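Local coordinates for protein alpha-amylase (Eisenia fetida, PDB 6M4K) that probably hydrolyses internal alpha-1,4-glucosidic bonds in starch-like polysaccharides, as a calcium-binding glycoside hydrolase of family 13 built on a TIM barrel, at residues V20-W25 with E31-W36; A212-L217 with A231-E236; P460-S465 with R470-V475. One frame throughout, in Å; residues are numbered along the deposited sequence. Where two conformers were deposited one is given.

Interaction 1: residues V20-W25 with E31-W36; sequences VHLFEW and ERECQW
Two torsions bring Glu33 to Trp25: in the glutamate, CG stands anti to the backbone N (chi1 -165°), and a bend at chi2 (71°) turns the carboxylate across the six-membered end of the indole. There the carboxylate is turned 67° from the indole plane, meeting it at a slant. Trp25 CZ3 lies 3.7 Å from Glu33 CD, with CG of the same glutamate equally near, while OE1 sits at the ring's edge, in its plane, 3.8 Å from CZ3. No hydrogen bond joins the segments; the contact is van der Waals. Leu22 reaches the same glutamate more loosely, its CD1 at 4.2 Å from Glu33 CG, and lays CD2 over the centre of one indole face, 3.7 Å above the plane. The leucine ends strand 19-22, the first of the TIM barrel, and helix 27-39 packs here against the barrel's outside as the helix of the first beta-alpha-beta unit. Between them a type II turn, closed by Trp25 N to Leu22 O at 3.1 Å, swings the indole toward the helix. The buried carboxylate finds its polar partners beyond both segments: OE2 takes a hydrogen bond from His386 NE2 and forms a salt bridge with Arg387. Replacing Glu33 by an alanine would remove the carboxylate and is likely to leave Arg387 without this mate and open a gap beside Trp25 CZ3 and CH2.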
loop_
_atom_site.group_PDB
_atom_site.type_symbol
_atom_site.label_atom_id
_atom_site.label_comp_id
_atom_site.label_asym_id
_atom_site.label_seq_id
_atom_site.Cartn_x
_atom_site.Cartn_y
_atom_site.Cartn_z
ATOM N N VAL A 20 -5.435 0.526 3.967
ATOM C CA VAL A 20 -4.621 -0.555 4.522
ATOM C C VAL A 20 -4.598 -1.715 3.538
ATOM O O VAL A 20 -5.646 -2.129 3.036
ATOM C CB VAL A 20 -5.165 -1.041 5.882
ATOM C CG1 VAL A 20 -4.300 -2.186 6.419
ATOM C CG2 VAL A 20 -5.247 0.091 6.872
ATOM N N HIS A 21 -3.419 -2.280 3.300
ATOM C CA HIS A 21 -3.314 -3.491 2.493
ATOM C C HIS A 21 -3.395 -4.695 3.423
ATOM O O HIS A 21 -2.438 -4.986 4.147
ATOM C CB HIS A 21 -1.991 -3.509 1.750
ATOM C CG HIS A 21 -1.851 -4.663 0.814
ATOM N ND1 HIS A 21 -0.639 -5.025 0.271
ATOM C CD2 HIS A 21 -2.772 -5.503 0.288
ATOM C CE1 HIS A 21 -0.816 -6.054 -0.538
ATOM N NE2 HIS A 21 -2.103 -6.363 -0.545
ATOM N N LEU A 22 -4.545 -5.373 3.433
ATOM C CA LEU A 22 -4.715 -6.570 4.262
ATOM C C LEU A 22 -4.245 -7.777 3.443
ATOM O O LEU A 22 -5.022 -8.562 2.898
ATOM C CB LEU A 22 -6.152 -6.674 4.761
ATOM C CG LEU A 22 -6.599 -5.561 5.712
ATOM C CD1 LEU A 22 -8.056 -5.769 6.122
ATOM C CD2 LEU A 22 -5.714 -5.500 6.948
ATOM N N PHE A 23 -2.919 -7.899 3.361
ATOM C CA PHE A 23 -2.255 -8.813 2.434
ATOM C C PHE A 23 -2.568 -10.267 2.793
ATOM O O PHE A 23 -2.286 -10.717 3.913
ATOM C CB PHE A 23 -0.755 -8.527 2.527
ATOM C CG PHE A 23 0.128 -9.437 1.711
ATOM C CD1 PHE A 23 -0.057 -9.603 0.347
ATOM C CD2 PHE A 23 1.207 -10.081 2.319
ATOM C CE1 PHE A 23 0.797 -10.413 -0.405
ATOM C CE2 PHE A 23 2.063 -10.893 1.572
ATOM C CZ PHE A 23 1.853 -11.065 0.224
ATOM N N GLU A 24 -3.175 -10.989 1.852
ATOM C CA GLU A 24 -3.542 -12.397 1.992
ATOM C C GLU A 24 -4.603 -12.656 3.056
ATOM O O GLU A 24 -4.863 -13.825 3.389
ATOM C CB GLU A 24 -2.331 -13.324 2.186
ATOM C CG GLU A 24 -1.462 -13.496 0.949
ATOM C CD GLU A 24 -1.944 -14.588 0.005
ATOM O OE1 GLU A 24 -3.076 -15.102 0.162
ATOM O OE2 GLU A 24 -1.176 -14.946 -0.904
ATOM N N TRP A 25 -5.260 -11.627 3.582
ATOM C CA TRP A 25 -6.385 -11.874 4.475
ATOM C C TRP A 25 -7.552 -12.501 3.712
ATOM O O TRP A 25 -7.848 -12.126 2.560
ATOM C CB TRP A 25 -6.865 -10.582 5.130
ATOM C CG TRP A 25 -5.962 -10.035 6.202
ATOM C CD1 TRP A 25 -4.585 -9.981 6.197
ATOM C CD2 TRP A 25 -6.376 -9.442 7.438
ATOM N NE1 TRP A 25 -4.133 -9.384 7.355
ATOM C CE2 TRP A 25 -5.211 -9.061 8.138
ATOM C CE3 TRP A 25 -7.623 -9.198 8.028
ATOM C CZ2 TRP A 25 -5.261 -8.453 9.393
ATOM C CZ3 TRP A 25 -7.664 -8.603 9.276
ATOM C CH2 TRP A 25 -6.498 -8.232 9.937
ATOM N N GLU A 31 -14.058 -8.800 6.268
ATOM C CA GLU A 31 -15.419 -8.403 6.602
ATOM C C GLU A 31 -15.546 -8.035 8.077
ATOM O O GLU A 31 -16.138 -7.003 8.421
ATOM C CB GLU A 31 -16.385 -9.525 6.227
ATOM C CG GLU A 31 -17.837 -9.161 6.478
ATOM C CD GLU A 31 -18.816 -10.221 6.028
ATOM O OE1 GLU A 31 -18.387 -11.296 5.579
ATOM O OE2 GLU A 31 -20.034 -9.962 6.124
ATOM N N ARG A 32 -14.985 -8.861 8.965
ATOM C CA ARG A 32 -15.007 -8.531 10.389
ATOM C C ARG A 32 -14.133 -7.319 10.686
ATOM O O ARG A 32 -14.509 -6.452 11.484
ATOM C CB ARG A 32 -14.549 -9.729 11.218
ATOM C CG ARG A 32 -15.401 -10.967 11.033
ATOM C CD ARG A 32 -15.137 -12.000 12.111
ATOM N NE ARG A 32 -15.544 -13.335 11.680
ATOM C CZ ARG A 32 -14.731 -14.196 11.078
ATOM N NH1 ARG A 32 -13.469 -13.863 10.844
ATOM N NH2 ARG A 32 -15.175 -15.392 10.713
ATOM N N GLU A 33 -12.969 -7.237 10.046
ATOM C CA GLU A 33 -12.042 -6.149 10.319
ATOM C C GLU A 33 -12.624 -4.787 9.963
ATOM O O GLU A 33 -12.204 -3.778 10.529
ATOM C CB GLU A 33 -10.737 -6.385 9.556
ATOM C CG GLU A 33 -9.581 -5.531 10.044
ATOM C CD GLU A 33 -9.071 -5.947 11.415
ATOM O OE1 GLU A 33 -9.603 -6.918 12.008
ATOM O OE2 GLU A 33 -8.115 -5.308 11.898
ATOM N N CYS A 34 -13.582 -4.733 9.032
ATOM C CA CYS A 34 -14.133 -3.442 8.635
ATOM C C CYS A 34 -14.750 -2.691 9.807
ATOM O O CYS A 34 -14.698 -1.461 9.830
ATOM C CB CYS A 34 -15.093 -3.599 7.451
ATOM S SG CYS A 34 -14.162 -3.781 5.909
ATOM N N GLN A 35 -15.291 -3.397 10.805
ATOM C CA GLN A 35 -15.811 -2.710 11.985
ATOM C C GLN A 35 -14.688 -2.015 12.742
ATOM O O GLN A 35 -14.809 -0.846 13.127
ATOM C CB GLN A 35 -16.550 -3.684 12.903
ATOM C CG GLN A 35 -17.207 -2.996 14.093
ATOM C CD GLN A 35 -18.286 -2.017 13.667
ATOM O OE1 GLN A 35 -19.380 -2.422 13.272
ATOM N NE2 GLN A 35 -17.981 -0.726 13.730
ATOM N N TRP A 36 -13.588 -2.737 12.986
ATOM C CA TRP A 36 -12.434 -2.149 13.658
ATOM C C TRP A 36 -11.880 -0.976 12.857
ATOM O O TRP A 36 -11.571 0.086 13.414
ATOM C CB TRP A 36 -11.359 -3.229 13.876
ATOM C CG TRP A 36 -10.254 -2.767 14.789
ATOM C CD1 TRP A 36 -10.143 -3.009 16.136
ATOM C CD2 TRP A 36 -9.128 -1.951 14.435
ATOM N NE1 TRP A 36 -9.013 -2.402 16.630
ATOM C CE2 TRP A 36 -8.372 -1.742 15.611
ATOM C CE3 TRP A 36 -8.677 -1.387 13.235
ATOM C CZ2 TRP A 36 -7.199 -0.975 15.626
ATOM C CZ3 TRP A 36 -7.516 -0.627 13.246
ATOM C CH2 TRP A 36 -6.789 -0.424 14.438
#

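Interaction 2: residues A212-L217 with A231-E236; sequences AILGRL and AYIYQE
Leu214 and Leu217 meet Ile233 as aliphatic groups, while the flat guanidinium of Arg216 points away from them, with Ala212 O at its edge, only 4° out of its plane. Arg216 NH1 reaches Ala212 O at 3.0 Å with an N-H...O angle of 155°, although the donor stands well above the carbonyl plane. The arginine thus folds back toward Ala212 of helix 207-214, and its NE makes a salt bridge with Asp180 of helix 176-192. Across the contact, Leu214 CD2 lies 4.0 Å from both Ile233 CD1 and CG1, the two side chains running antiparallel alongside each other. Ile233 CG1 is anti to its own carbonyl carbon (chi1 -58°), which points the CG1 branch, with CD1 at its end, at Leu214. Strand 232-235 is the fifth of the eight parallel strands of the TIM barrel, and the helix before it belongs to the beta-alpha-beta unit begun by strand 196-199. Ile233 faces outward to that unit, whereas Tyr232 and Tyr234 on the strand's other side bond through their hydroxyls to His339 and Gln46. A type I turn, with Leu217 N to Leu214 O at 3.1 Å, brings a second leucine round to the same isoleucine. Leu217 CD1 touches Ile233 CD1 more loosely, at 4.5 Å, while Phe7 also packs on both Leu214 and Ile233.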
loop_
_atom_site.group_PDB
_atom_site.type_symbol
_atom_site.label_atom_id
_atom_site.label_comp_id
_atom_site.label_asym_id
_atom_site.label_seq_id
_atom_site.Cartn_x
_atom_site.Cartn_y
_atom_site.Cartn_z
ATOM N N ALA A 212 -7.661 2.682 -22.795
ATOM C CA ALA A 212 -8.766 2.031 -23.494
ATOM C C ALA A 212 -9.572 1.140 -22.560
ATOM O O ALA A 212 -10.797 1.051 -22.681
ATOM C CB ALA A 212 -8.229 1.209 -24.665
ATOM N N ILE A 213 -8.901 0.442 -21.638
ATOM C CA ILE A 213 -9.611 -0.383 -20.664
ATOM C C ILE A 213 -10.409 0.490 -19.704
ATOM O O ILE A 213 -11.593 0.242 -19.445
ATOM C CB ILE A 213 -8.620 -1.299 -19.921
ATOM C CG1 ILE A 213 -7.981 -2.293 -20.904
ATOM C CG2 ILE A 213 -9.313 -2.008 -18.759
ATOM C CD1 ILE A 213 -6.756 -3.003 -20.344
ATOM N N LEU A 214 -9.777 1.540 -19.174
ATOM C CA LEU A 214 -10.473 2.409 -18.230
ATOM C C LEU A 214 -11.667 3.103 -18.877
ATOM O O LEU A 214 -12.683 3.338 -18.209
ATOM C CB LEU A 214 -9.510 3.434 -17.626
ATOM C CG LEU A 214 -8.369 2.857 -16.776
ATOM C CD1 LEU A 214 -7.543 3.978 -16.142
ATOM C CD2 LEU A 214 -8.850 1.888 -15.716
ATOM N N GLY A 215 -11.574 3.425 -20.174
ATOM C CA GLY A 215 -12.692 4.043 -20.875
ATOM C C GLY A 215 -13.912 3.153 -21.002
ATOM O O GLY A 215 -15.007 3.653 -21.279
ATOM N N ARG A 216 -13.748 1.845 -20.806
ATOM C CA ARG A 216 -14.852 0.899 -20.834
ATOM C C ARG A 216 -15.517 0.730 -19.477
ATOM O O ARG A 216 -16.524 0.027 -19.378
ATOM C CB ARG A 216 -14.356 -0.469 -21.305
ATOM C CG ARG A 216 -13.938 -0.539 -22.765
ATOM C CD ARG A 216 -13.021 -1.744 -22.974
ATOM N NE ARG A 216 -12.981 -2.204 -24.365
ATOM C CZ ARG A 216 -12.286 -1.624 -25.343
ATOM N NH1 ARG A 216 -11.567 -0.538 -25.106
ATOM N NH2 ARG A 216 -12.324 -2.133 -26.571
ATOM N N LEU A 217 -14.997 1.362 -18.429
ATOM C CA LEU A 217 -15.503 1.093 -17.090
ATOM C C LEU A 217 -16.818 1.813 -16.833
ATOM O O LEU A 217 -17.031 2.944 -17.289
ATOM C CB LEU A 217 -14.491 1.525 -16.029
ATOM C CG LEU A 217 -13.184 0.740 -15.991
ATOM C CD1 LEU A 217 -12.338 1.195 -14.800
ATOM C CD2 LEU A 217 -13.449 -0.749 -15.914
ATOM N N ALA A 231 -14.480 4.897 -10.739
ATOM C CA ALA A 231 -13.702 4.088 -9.807
ATOM C C ALA A 231 -12.369 4.763 -9.510
ATOM O O ALA A 231 -11.834 5.523 -10.323
ATOM C CB ALA A 231 -13.444 2.719 -10.434
ATOM N N TYR A 232 -11.829 4.487 -8.323
ATOM C CA TYR A 232 -10.485 4.938 -7.987
ATOM C C TYR A 232 -9.454 3.975 -8.570
ATOM O O TYR A 232 -9.519 2.769 -8.327
ATOM C CB TYR A 232 -10.337 4.965 -6.469
ATOM C CG TYR A 232 -8.992 5.418 -5.929
ATOM C CD1 TYR A 232 -8.277 6.450 -6.523
ATOM C CD2 TYR A 232 -8.462 4.831 -4.772
ATOM C CE1 TYR A 232 -7.069 6.886 -5.993
ATOM C CE2 TYR A 232 -7.254 5.255 -4.238
ATOM C CZ TYR A 232 -6.563 6.280 -4.849
ATOM O OH TYR A 232 -5.361 6.738 -4.339
ATOM N N ILE A 233 -8.488 4.492 -9.318
ATOM C CA ILE A 233 -7.442 3.666 -9.913
ATOM C C ILE A 233 -6.104 4.197 -9.428
ATOM O O ILE A 233 -5.780 5.379 -9.635
ATOM C CB ILE A 233 -7.492 3.680 -11.447
ATOM C CG1 ILE A 233 -8.847 3.192 -11.970
ATOM C CG2 ILE A 233 -6.321 2.874 -12.022
ATOM C CD1 ILE A 233 -9.074 1.723 -11.774
ATOM N N TYR A 234 -5.336 3.344 -8.760
ATOM C CA TYR A 234 -3.934 3.635 -8.526
ATOM C C TYR A 234 -3.083 2.542 -9.151
ATOM O O TYR A 234 -3.405 1.352 -9.056
ATOM C CB TYR A 234 -3.584 3.916 -7.055
ATOM C CG TYR A 234 -3.966 2.875 -6.027
ATOM C CD1 TYR A 234 -5.265 2.794 -5.552
ATOM C CD2 TYR A 234 -3.017 2.002 -5.506
ATOM C CE1 TYR A 234 -5.627 1.866 -4.585
ATOM C CE2 TYR A 234 -3.356 1.088 -4.517
ATOM C CZ TYR A 234 -4.664 1.019 -4.073
ATOM O OH TYR A 234 -5.038 0.108 -3.102
ATOM N N GLN A 235 -2.020 2.949 -9.824
ATOM C CA GLN A 235 -1.291 2.099 -10.752
ATOM C C GLN A 235 0.063 1.774 -10.149
ATOM O O GLN A 235 0.800 2.681 -9.749
ATOM C CB GLN A 235 -1.106 2.836 -12.082
ATOM C CG GLN A 235 -2.407 3.134 -12.787
ATOM C CD GLN A 235 -2.250 4.250 -13.795
ATOM O OE1 GLN A 235 -2.051 4.007 -14.993
ATOM N NE2 GLN A 235 -2.289 5.484 -13.312
ATOM N N GLU A 236 0.387 0.483 -10.058
ATOM C CA GLU A 236 1.710 0.096 -9.588
ATOM C C GLU A 236 2.689 0.297 -10.730
ATOM O O GLU A 236 2.752 -0.507 -11.668
ATOM C CB GLU A 236 1.749 -1.351 -9.116
ATOM C CG GLU A 236 3.128 -1.661 -8.527
ATOM C CD GLU A 236 3.626 -3.085 -8.729
ATOM O OE1 GLU A 236 3.154 -3.801 -9.642
ATOM O OE2 GLU A 236 4.531 -3.484 -7.953
#

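Interaction 3: residues P460-S465 with R470-V475; sequences PPCGNS and RATVIV
The backbones at Pro460 and Thr472 stay well apart, with CA atoms 7.7 Å from each other and no hydrogen bond across, and the cis peptide between Pro460 and Pro461 turns the first chain sharply just where it passes the second. Side chains bridge the distance, and from segment 470-475 Thr472 alone takes part. Its OG1 lies 3.6 Å from Cys462 SG and 3.7 Å from Pro460 CG, the two neighbours subtending about 70° at the oxygen. They touch each other too, Cys462 SG being 4.2 Å from Pro460 CG, and the three groups therefore form a compact triangle. The proline and threonine side chains run roughly perpendicular to each other, CG of the pyrrolidine ring directed at the hydroxyl. Thr472 holds OG1 anti to its own carbonyl carbon, beside the backbone N, which puts the hydroxyl against the sulfur and the proline. Both approaches are van der Waals contacts at the surface. The setting is the C-terminal all-beta domain of the amylase, where strand 473-475 pairs antiparallel with strand 447-449 through backbone bonds of Val473 to Tyr449 and of Val475 to Gly447; the long connection between these strands folds back on itself here. Cys462 is tied by a disulfide to Cys450, just past the end of strand 447-449, and it also packs against Cys455 and Cys469, which form a second disulfide in this protein. Gly463 has a positive phi of 83°, where a side chain would collide with the carbonyl oxygen of the cysteine before it. Further along, Asn464 OD1 accepts a hydrogen bond from Cys469 N, and Arg470, whose side chain starts away from the contact, reaches Asn490 O through NH2.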
loop_
_atom_site.group_PDB
_atom_site.type_symbol
_atom_site.label_atom_id
_atom_site.label_comp_id
_atom_site.label_asym_id
_atom_site.label_seq_id
_atom_site.Cartn_x
_atom_site.Cartn_y
_atom_site.Cartn_z
ATOM N N PRO A 460 -5.777 14.207 29.137
ATOM C CA PRO A 460 -5.988 13.425 30.357
ATOM C C PRO A 460 -7.462 13.109 30.601
ATOM O O PRO A 460 -8.311 13.950 30.290
ATOM C CB PRO A 460 -5.446 14.343 31.450
ATOM C CG PRO A 460 -4.404 15.114 30.768
ATOM C CD PRO A 460 -4.973 15.409 29.405
ATOM N N PRO A 461 -7.761 11.911 31.136
ATOM C CA PRO A 461 -6.786 10.873 31.497
ATOM C C PRO A 461 -6.146 10.241 30.264
ATOM O O PRO A 461 -6.841 9.921 29.301
ATOM C CB PRO A 461 -7.634 9.841 32.249
ATOM C CG PRO A 461 -9.012 10.034 31.719
ATOM C CD PRO A 461 -9.141 11.502 31.450
ATOM N N CYS A 462 -4.824 10.070 30.305
ATOM C CA CYS A 462 -4.080 9.773 29.085
ATOM C C CYS A 462 -4.282 8.340 28.605
ATOM O O CYS A 462 -4.221 8.082 27.397
ATOM C CB CYS A 462 -2.598 10.092 29.278
ATOM S SG CYS A 462 -2.197 11.862 29.355
ATOM N N GLY A 463 -4.518 7.396 29.512
ATOM C CA GLY A 463 -4.675 6.015 29.100
ATOM C C GLY A 463 -3.349 5.302 28.922
ATOM O O GLY A 463 -2.543 5.679 28.066
ATOM N N ASN A 464 -3.119 4.252 29.708
ATOM C CA ASN A 464 -1.822 3.596 29.806
ATOM C C ASN A 464 -1.902 2.125 29.405
ATOM O O ASN A 464 -1.224 1.268 29.979
ATOM C CB ASN A 464 -1.256 3.756 31.218
ATOM C CG ASN A 464 0.213 3.397 31.312
ATOM O OD1 ASN A 464 0.956 3.503 30.336
ATOM N ND2 ASN A 464 0.640 2.963 32.495
ATOM N N SER A 465 -2.730 1.808 28.404
ATOM C CA SER A 465 -2.873 0.416 27.985
ATOM C C SER A 465 -1.544 -0.183 27.540
ATOM O O SER A 465 -1.312 -1.384 27.727
ATOM C CB SER A 465 -3.928 0.282 26.881
ATOM O OG SER A 465 -3.456 0.796 25.644
ATOM N N ARG A 470 3.700 8.431 28.448
ATOM C CA ARG A 470 4.602 9.456 28.946
ATOM C C ARG A 470 3.848 10.502 29.760
ATOM O O ARG A 470 2.617 10.604 29.718
ATOM C CB ARG A 470 5.333 10.149 27.789
ATOM C CG ARG A 470 6.252 9.240 26.996
ATOM C CD ARG A 470 7.038 10.009 25.942
ATOM N NE ARG A 470 7.716 9.103 25.014
ATOM C CZ ARG A 470 8.884 8.514 25.252
ATOM N NH1 ARG A 470 9.519 8.726 26.399
ATOM N NH2 ARG A 470 9.416 7.702 24.345
ATOM N N ALA A 471 4.619 11.290 30.506
ATOM C CA ALA A 471 4.057 12.396 31.260
ATOM C C ALA A 471 3.342 13.373 30.334
ATOM O O ALA A 471 3.691 13.534 29.160
ATOM C CB ALA A 471 5.163 13.129 32.021
ATOM N N THR A 472 2.337 14.036 30.889
ATOM C CA THR A 472 1.532 14.983 30.135
ATOM C C THR A 472 2.385 16.136 29.614
ATOM O O THR A 472 3.279 16.633 30.304
ATOM C CB THR A 472 0.447 15.517 31.066
ATOM O OG1 THR A 472 -0.700 14.659 31.011
ATOM C CG2 THR A 472 0.073 16.910 30.683
ATOM N N VAL A 473 2.097 16.565 28.386
ATOM C CA VAL A 473 2.772 17.692 27.758
ATOM C C VAL A 473 1.923 18.942 27.961
ATOM O O VAL A 473 0.755 18.981 27.553
ATOM C CB VAL A 473 3.002 17.433 26.260
ATOM C CG1 VAL A 473 3.571 18.668 25.599
ATOM C CG2 VAL A 473 3.908 16.228 26.053
ATOM N N ILE A 474 2.511 19.975 28.563
ATOM C CA ILE A 474 1.823 21.239 28.796
ATOM C C ILE A 474 2.158 22.195 27.664
ATOM O O ILE A 474 3.326 22.554 27.465
ATOM C CB ILE A 474 2.224 21.856 30.144
ATOM C CG1 ILE A 474 1.839 20.925 31.294
ATOM C CG2 ILE A 474 1.595 23.235 30.299
ATOM C CD1 ILE A 474 0.374 20.587 31.339
ATOM N N VAL A 475 1.139 22.638 26.936
ATOM C CA VAL A 475 1.293 23.738 26.000
ATOM C C VAL A 475 0.941 25.010 26.755
ATOM O O VAL A 475 -0.176 25.147 27.264
ATOM C CB VAL A 475 0.416 23.544 24.756
ATOM C CG1 VAL A 475 0.528 24.735 23.837
ATOM C CG2 VAL A 475 0.826 22.262 24.020
#

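How the interactions relate
From the N terminus the three contacts follow in series, none nesting in or crossing another. Interaction 1 closes a short span of five residues, mostly helix, between the first barrel strand and the helix after it. Interaction 2 closes a span of thirteen residues without helix or strand, bringing helix 207-214 to the fifth strand. Both therefore pin outer helices to the same parallel barrel, with centres about 23 Å apart and no touch between them. Interaction 3 closes a four-residue span, tying a loop to the residues leading into strand 473-475 in the C-terminal all-beta domain, its centre about 30 Å from that of interaction 1 and about 46 Å from that of interaction 2.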